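Local coordinates for plantacyanin (Spinacia oleracea, PDB 1F56), which probably transfers electrons as a plant blue copper protein, holding a single copper ion in a small cupredoxin beta barrel, at residues A[37-42]-A[47-52]; A[71-74]-A[79-82]; A[27-30]-A[35-38]. All coordinates share one frame; numbering follows the deposited sequence.

Contact 1: residues A[37-42]-A[47-52]; sequences VAVNGR and CSAPRG
V39, on strand 36-39, and A49, in the loop after helix 41-45, bring their backbones closest at the CA atoms, 5.6 Å apart, and the chain has turned back on itself through that helix without the two segments pairing as strands. What joins them is van der Waals contact. The methyl of A49 fits against two valines that lie two residues apart on the strand and so face the same way: V37 CG1 lies 3.7 Å from A49 CB, and V39 CG1 reaches the same methyl from further along the strand at 3.8 Å. In V37 the touching branch stands opposite the backbone N (chi1 -173°), while V39 uses the branch that points away from its own carbonyl carbon, which brings the two CG1 methyls to one alanine. P50 extends the apolar patch, its CD resting 3.7 Å from V39 CB. In the cupredoxin barrel of plantacyanin, strand 36-39 runs between strands 54-56 and 68-73, with V37 and V39 hydrogen-bonded through the backbone to I73 and Y71, and A38 likewise to R54. The loop 47-52 therefore covers side chains on one side of a strand whose backbone edges are already in use. Next along the chain is N40, the N-cap of helix 41-45. Its CG sits between the backbone N and the carbonyl carbon (chi1 56°), and its OD1 accepts a hydrogen bond from G43 N, which fixes the carboxamide. The amide so held runs alongside the proline ring, the two side chains pointing in opposite senses, and N40 OD1 approaches P50 CG to 3.6 Å.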
loop_
_atom_site.group_PDB
_atom_site.type_symbol
_atom_site.label_atom_id
_atom_site.label_comp_id
_atom_site.label_asym_id
_atom_site.label_seq_id
_atom_site.Cartn_x
_atom_site.Cartn_y
_atom_site.Cartn_z
ATOM N N VAL A 37 -3.365 0.553 4.555
ATOM C CA VAL A 37 -3.359 1.821 5.263
ATOM C C VAL A 37 -2.328 2.727 4.586
ATOM O O VAL A 37 -1.178 2.315 4.415
ATOM C CB VAL A 37 -2.973 1.618 6.754
ATOM C CG1 VAL A 37 -3.144 2.934 7.526
ATOM C CG2 VAL A 37 -3.849 0.514 7.378
ATOM N N ALA A 38 -2.751 3.931 4.186
ATOM C CA ALA A 38 -1.863 4.908 3.556
ATOM C C ALA A 38 -1.222 5.667 4.702
ATOM O O ALA A 38 -1.905 6.355 5.460
ATOM C CB ALA A 38 -2.671 5.877 2.650
ATOM N N VAL A 39 0.093 5.554 4.825
ATOM C CA VAL A 39 0.802 6.182 5.936
ATOM C C VAL A 39 1.872 7.151 5.454
ATOM O O VAL A 39 2.049 7.337 4.255
ATOM C CB VAL A 39 1.474 5.083 6.817
ATOM C CG1 VAL A 39 0.430 4.081 7.289
ATOM C CG2 VAL A 39 2.547 4.340 6.012
ATOM N N ASN A 40 2.591 7.769 6.391
ATOM C CA ASN A 40 3.665 8.691 6.019
ATOM C C ASN A 40 4.997 7.942 6.126
ATOM O O ASN A 40 5.020 6.761 6.491
ATOM C CB ASN A 40 3.661 9.928 6.931
ATOM C CG ASN A 40 3.764 9.576 8.404
ATOM O OD1 ASN A 40 3.813 8.404 8.785
ATOM N ND2 ASN A 40 3.795 10.595 9.245
ATOM N N GLY A 41 6.094 8.620 5.800
ATOM C CA GLY A 41 7.413 8.001 5.850
ATOM C C GLY A 41 7.808 7.409 7.190
ATOM O O GLY A 41 8.283 6.272 7.255
ATOM N N ARG A 42 7.630 8.162 8.270
ATOM C CA ARG A 42 7.992 7.640 9.594
ATOM C C ARG A 42 7.099 6.457 9.969
ATOM O O ARG A 42 7.563 5.485 10.571
ATOM C CB ARG A 42 7.892 8.738 10.653
ATOM C CG ARG A 42 8.885 9.878 10.432
ATOM C CD ARG A 42 8.776 10.952 11.507
ATOM N NE ARG A 42 7.499 11.657 11.439
ATOM C CZ ARG A 42 7.152 12.493 10.462
ATOM N NH1 ARG A 42 7.988 12.738 9.464
ATOM N NH2 ARG A 42 5.961 13.075 10.478
ATOM N N CYS A 47 6.496 0.622 10.841
ATOM C CA CYS A 47 5.304 -0.218 10.716
ATOM C C CYS A 47 4.162 0.212 11.623
ATOM O O CYS A 47 3.522 -0.624 12.255
ATOM C CB CYS A 47 5.669 -1.664 11.029
ATOM S SG CYS A 47 6.311 -2.553 9.580
ATOM N N SER A 48 3.906 1.515 11.686
ATOM C CA SER A 48 2.841 2.052 12.535
ATOM C C SER A 48 2.145 3.220 11.853
ATOM O O SER A 48 2.783 4.195 11.464
ATOM C CB SER A 48 3.424 2.515 13.873
ATOM O OG SER A 48 4.553 3.347 13.659
ATOM N N ALA A 49 0.831 3.121 11.721
ATOM C CA ALA A 49 0.051 4.151 11.064
ATOM C C ALA A 49 -0.116 5.389 11.931
ATOM O O ALA A 49 -0.416 5.287 13.124
ATOM C CB ALA A 49 -1.297 3.590 10.688
ATOM N N PRO A 50 0.076 6.582 11.344
ATOM C CA PRO A 50 -0.071 7.816 12.125
ATOM C C PRO A 50 -1.543 8.102 12.394
ATOM O O PRO A 50 -2.424 7.554 11.719
ATOM C CB PRO A 50 0.600 8.873 11.243
ATOM C CG PRO A 50 0.360 8.360 9.847
ATOM C CD PRO A 50 0.585 6.863 9.989
ATOM N N ARG A 51 -1.816 8.953 13.376
ATOM C CA ARG A 51 -3.202 9.272 13.719
ATOM C C ARG A 51 -3.980 9.799 12.512
ATOM O O ARG A 51 -3.490 10.642 11.753
ATOM C CB ARG A 51 -3.248 10.297 14.852
ATOM C CG ARG A 51 -2.863 11.708 14.428
ATOM C CD ARG A 51 -2.623 12.621 15.625
ATOM N NE ARG A 51 -1.361 12.312 16.293
ATOM C CZ ARG A 51 -0.908 12.946 17.371
ATOM N NH1 ARG A 51 -1.614 13.931 17.911
ATOM N NH2 ARG A 51 0.252 12.593 17.912
ATOM N N GLY A 52 -5.194 9.283 12.333
ATOM C CA GLY A 52 -6.026 9.724 11.227
ATOM C C GLY A 52 -5.748 9.086 9.873
ATOM O O GLY A 52 -6.460 9.371 8.901
#

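Contact 2: residues A[71-74]-A[79-82]; sequences YFIC and HCGG. With CU1 (copper (I) ion), chain F; SO4 (sulfate ion), chain D.
C74 and H79, at either end of the short loop after strand 68-73, meet through the copper ion of the blue copper site; that loop supplies metal ligands in cupredoxins generally. H79, the first residue of segment 79-82, directs ND1 to the metal at 2.0 Å, and C74 SG binds the same ion at 2.2 Å. The thiolate stands opposite its own backbone N (chi1 173°), which carries it off the end of the strand toward the histidine. Since both atoms grip one ion, C74 SG and H79 ND1 lie only 3.5 Å apart, and the sulfur meets the imidazole obliquely, 60° off the ring normal. H34 adds its ND1 and M84 completes the four-residue site; the rings of F9 and H34 also meet that of H79. C80 comes next, and its side chain turns toward I73 and C74 and not to the metal. Its CB touches the carbonyl of C74, 3.6 Å from O, and SG, swung opposite the backbone N, settles beside a methyl of I73, with I73 CG2 and C80 SG 3.8 Å apart. That sulfur is tied to C47 by a disulfide, so the copper loop is covalently fastened to the chain beyond helix 41-45. At G81 the backbone N donates a nearly straight hydrogen bond of 2.7 Å to O3 of a sulfate, probably from the crystallisation liquor, which G78 N also holds. G82 closes the turn: its N makes a weak hydrogen bond, 3.1 Å long, to H79 O.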
loop_
_atom_site.group_PDB
_atom_site.type_symbol
_atom_site.label_atom_id
_atom_site.label_comp_id
_atom_site.label_asym_id
_atom_site.label_seq_id
_atom_site.Cartn_x
_atom_site.Cartn_y
_atom_site.Cartn_z
ATOM N N TYR A 71 3.303 5.724 0.609
ATOM C CA TYR A 71 3.603 4.580 1.472
ATOM C C TYR A 71 2.345 3.837 1.884
ATOM O O TYR A 71 1.332 4.458 2.207
ATOM C CB TYR A 71 4.307 5.060 2.753
ATOM C CG TYR A 71 5.583 5.835 2.528
ATOM C CD1 TYR A 71 6.769 5.182 2.186
ATOM C CD2 TYR A 71 5.608 7.233 2.649
ATOM C CE1 TYR A 71 7.953 5.896 1.963
ATOM C CE2 TYR A 71 6.796 7.956 2.429
ATOM C CZ TYR A 71 7.954 7.283 2.087
ATOM O OH TYR A 71 9.111 7.991 1.848
ATOM N N PHE A 72 2.410 2.508 1.890
ATOM C CA PHE A 72 1.255 1.707 2.290
ATOM C C PHE A 72 1.719 0.529 3.137
ATOM O O PHE A 72 2.785 -0.010 2.874
ATOM C CB PHE A 72 0.515 1.151 1.064
ATOM C CG PHE A 72 0.055 2.196 0.100
ATOM C CD1 PHE A 72 0.894 2.629 -0.925
ATOM C CD2 PHE A 72 -1.225 2.742 0.199
ATOM C CE1 PHE A 72 0.462 3.590 -1.845
ATOM C CE2 PHE A 72 -1.657 3.702 -0.718
ATOM C CZ PHE A 72 -0.811 4.123 -1.739
ATOM N N ILE A 73 0.932 0.142 4.147
ATOM C CA ILE A 73 1.264 -1.024 4.979
ATOM C C ILE A 73 -0.041 -1.742 5.311
ATOM O O ILE A 73 -1.134 -1.192 5.118
ATOM C CB ILE A 73 1.938 -0.633 6.357
ATOM C CG1 ILE A 73 0.953 0.153 7.239
ATOM C CG2 ILE A 73 3.201 0.201 6.127
ATOM C CD1 ILE A 73 1.497 0.491 8.634
ATOM N N CYS A 74 0.067 -2.986 5.763
ATOM C CA CYS A 74 -1.107 -3.724 6.224
ATOM C C CYS A 74 -0.876 -3.552 7.706
ATOM O O CYS A 74 0.247 -3.732 8.168
ATOM C CB CYS A 74 -1.036 -5.214 5.903
ATOM S SG CYS A 74 -2.417 -6.116 6.666
ATOM N N HIS A 79 1.752 -8.553 10.158
ATOM C CA HIS A 79 1.803 -8.422 8.698
ATOM C C HIS A 79 2.820 -7.426 8.142
ATOM O O HIS A 79 3.512 -7.720 7.157
ATOM C CB HIS A 79 0.414 -8.108 8.141
ATOM C CG HIS A 79 -0.573 -9.215 8.332
ATOM N ND1 HIS A 79 -1.622 -9.430 7.467
ATOM C CD2 HIS A 79 -0.708 -10.133 9.320
ATOM C CE1 HIS A 79 -2.363 -10.427 7.911
ATOM N NE2 HIS A 79 -1.831 -10.873 9.034
ATOM N N CYS A 80 2.921 -6.245 8.744
ATOM C CA CYS A 80 3.897 -5.269 8.249
ATOM C C CYS A 80 5.315 -5.824 8.486
ATOM O O CYS A 80 6.182 -5.763 7.611
ATOM C CB CYS A 80 3.701 -3.941 8.978
ATOM S SG CYS A 80 4.688 -2.536 8.369
ATOM N N GLY A 81 5.545 -6.374 9.676
ATOM C CA GLY A 81 6.847 -6.948 9.981
ATOM C C GLY A 81 7.128 -8.119 9.050
ATOM O O GLY A 81 8.279 -8.446 8.784
ATOM N N GLY A 82 6.067 -8.743 8.547
ATOM C CA GLY A 82 6.226 -9.867 7.641
ATOM C C GLY A 82 6.468 -9.426 6.209
ATOM O O GLY A 82 6.534 -10.258 5.300
HETATM CU CU CU1 F . -2.088 -8.151 5.978
HETATM S S SO4 D . 4.459 -6.240 13.170
HETATM O O1 SO4 D . 4.490 -4.758 13.237
HETATM O O2 SO4 D . 3.547 -6.798 14.186
HETATM O O3 SO4 D . 3.977 -6.648 11.839
HETATM O O4 SO4 D . 5.816 -6.750 13.418
#

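Contact 3: residues A[27-30]-A[35-38]; sequences FKYI and NVVA
The phenyl ring of F27 receives V36 squarely on one face: the methyl carbon V36 CG1 stands 3.9 Å above the ring centroid, 3° off the normal, a CH-pi contact. W7 meets the same ring edge-to-face, and F72 packs against it with the planes inclined. The phenol of Y29 is met less directly, since V36 CG2 comes to it obliquely, 3.9 Å from Y29 CE1. One valine thus serves two aromatic residues. Its CG1 is opposite the backbone N (chi1 -177°) and goes to the phenyl face, while V36 CG2 turns to the second ring and also rests 3.8 Å from F27 CB. An alanine in place of F27 would keep the CB contact but would probably leave V36 CG1 without its aromatic cover, opening a gap beside W7 and F72. The Y29 hydroxyl is hydrogen-bonded to D61, while the CB of N35 points away from 27-30 and its ND2 hydrogen-bonds to S75 OG. Strand 24-28 belongs to one sheet and strand 36-39 to the other, so V36 against F27 closes part of the hydrophobic interior between the two sheets of the cupredoxin barrel.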
loop_
_atom_site.group_PDB
_atom_site.type_symbol
_atom_site.label_atom_id
_atom_site.label_comp_id
_atom_site.label_asym_id
_atom_site.label_seq_id
_atom_site.Cartn_x
_atom_site.Cartn_y
_atom_site.Cartn_z
ATOM N N PHE A 27 -5.381 -2.626 -5.087
ATOM C CA PHE A 27 -4.914 -3.638 -4.149
ATOM C C PHE A 27 -5.922 -4.786 -4.115
ATOM O O PHE A 27 -7.098 -4.609 -3.739
ATOM C CB PHE A 27 -4.734 -3.035 -2.746
ATOM C CG PHE A 27 -3.622 -2.026 -2.660
ATOM C CD1 PHE A 27 -3.818 -0.715 -3.095
ATOM C CD2 PHE A 27 -2.372 -2.392 -2.171
ATOM C CE1 PHE A 27 -2.784 0.220 -3.045
ATOM C CE2 PHE A 27 -1.323 -1.463 -2.114
ATOM C CZ PHE A 27 -1.535 -0.152 -2.554
ATOM N N LYS A 28 -5.452 -5.966 -4.508
ATOM C CA LYS A 28 -6.305 -7.143 -4.572
ATOM C C LYS A 28 -5.908 -8.188 -3.552
ATOM O O LYS A 28 -4.725 -8.548 -3.445
ATOM C CB LYS A 28 -6.270 -7.740 -5.982
ATOM C CG LYS A 28 -6.768 -6.772 -7.048
ATOM C CD LYS A 28 -7.188 -7.489 -8.313
ATOM C CE LYS A 28 -8.042 -6.583 -9.179
ATOM N NZ LYS A 28 -8.536 -7.269 -10.402
ATOM N N TYR A 29 -6.912 -8.653 -2.802
ATOM C CA TYR A 29 -6.729 -9.650 -1.753
ATOM C C TYR A 29 -8.111 -10.073 -1.245
ATOM O O TYR A 29 -9.137 -9.543 -1.694
ATOM C CB TYR A 29 -5.908 -9.056 -0.599
ATOM C CG TYR A 29 -6.520 -7.789 -0.028
ATOM C CD1 TYR A 29 -6.291 -6.549 -0.623
ATOM C CD2 TYR A 29 -7.364 -7.838 1.087
ATOM C CE1 TYR A 29 -6.892 -5.380 -0.118
ATOM C CE2 TYR A 29 -7.973 -6.674 1.595
ATOM C CZ TYR A 29 -7.731 -5.456 0.987
ATOM O OH TYR A 29 -8.339 -4.319 1.472
ATOM N N ILE A 30 -8.151 -11.025 -0.317
ATOM C CA ILE A 30 -9.436 -11.488 0.199
ATOM C C ILE A 30 -9.879 -10.577 1.334
ATOM O O ILE A 30 -9.176 -10.412 2.344
ATOM C CB ILE A 30 -9.365 -12.949 0.740
ATOM C CG1 ILE A 30 -9.112 -13.932 -0.402
ATOM C CG2 ILE A 30 -10.689 -13.324 1.395
ATOM C CD1 ILE A 30 -8.834 -15.361 0.063
ATOM N N ASN A 35 -5.625 -5.406 5.156
ATOM C CA ASN A 35 -6.142 -4.069 4.949
ATOM C C ASN A 35 -5.005 -3.276 4.307
ATOM O O ASN A 35 -3.863 -3.769 4.213
ATOM C CB ASN A 35 -6.625 -3.435 6.264
ATOM C CG ASN A 35 -5.506 -3.111 7.219
ATOM O OD1 ASN A 35 -4.333 -3.343 6.940
ATOM N ND2 ASN A 35 -5.872 -2.558 8.368
ATOM N N VAL A 36 -5.327 -2.082 3.807
ATOM C CA VAL A 36 -4.340 -1.209 3.195
ATOM C C VAL A 36 -4.441 0.140 3.903
ATOM O O VAL A 36 -5.480 0.781 3.872
ATOM C CB VAL A 36 -4.613 -0.987 1.701
ATOM C CG1 VAL A 36 -3.498 -0.129 1.103
ATOM C CG2 VAL A 36 -4.733 -2.337 0.989
ATOM N N VAL A 37 -3.365 0.553 4.555
ATOM C CA VAL A 37 -3.359 1.821 5.263
ATOM C C VAL A 37 -2.328 2.727 4.586
ATOM O O VAL A 37 -1.178 2.315 4.415
ATOM C CB VAL A 37 -2.973 1.618 6.754
ATOM C CG1 VAL A 37 -3.144 2.934 7.526
ATOM C CG2 VAL A 37 -3.849 0.514 7.378
ATOM N N ALA A 38 -2.751 3.931 4.186
ATOM C CA ALA A 38 -1.863 4.908 3.556
ATOM C C ALA A 38 -1.222 5.667 4.702
ATOM O O ALA A 38 -1.905 6.355 5.460
ATOM C CB ALA A 38 -2.671 5.877 2.650
#

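In the fold
Followed from the N terminus, contact 3 comes first; it joins the two sheets and closes the loop between residues 30 and 35, which carries the copper ligand H34. Its second segment runs directly into contact 1: V37 and A38 belong to both, and contact 1 then closes the turn through helix 41-45. Contact 2 follows separately, closing the copper loop after strand 68-73, so none nests inside another. Cross-links tie the series together. V37 N probably hydrogen-bonds to I73 O between neighbouring strands of one sheet, the C47-C80 disulfide joins contact 1 to contact 2, F72 of contact 2 touches both F27 and V36 of contact 3, and N35 OD1 packs on C74 CA beside the metal site.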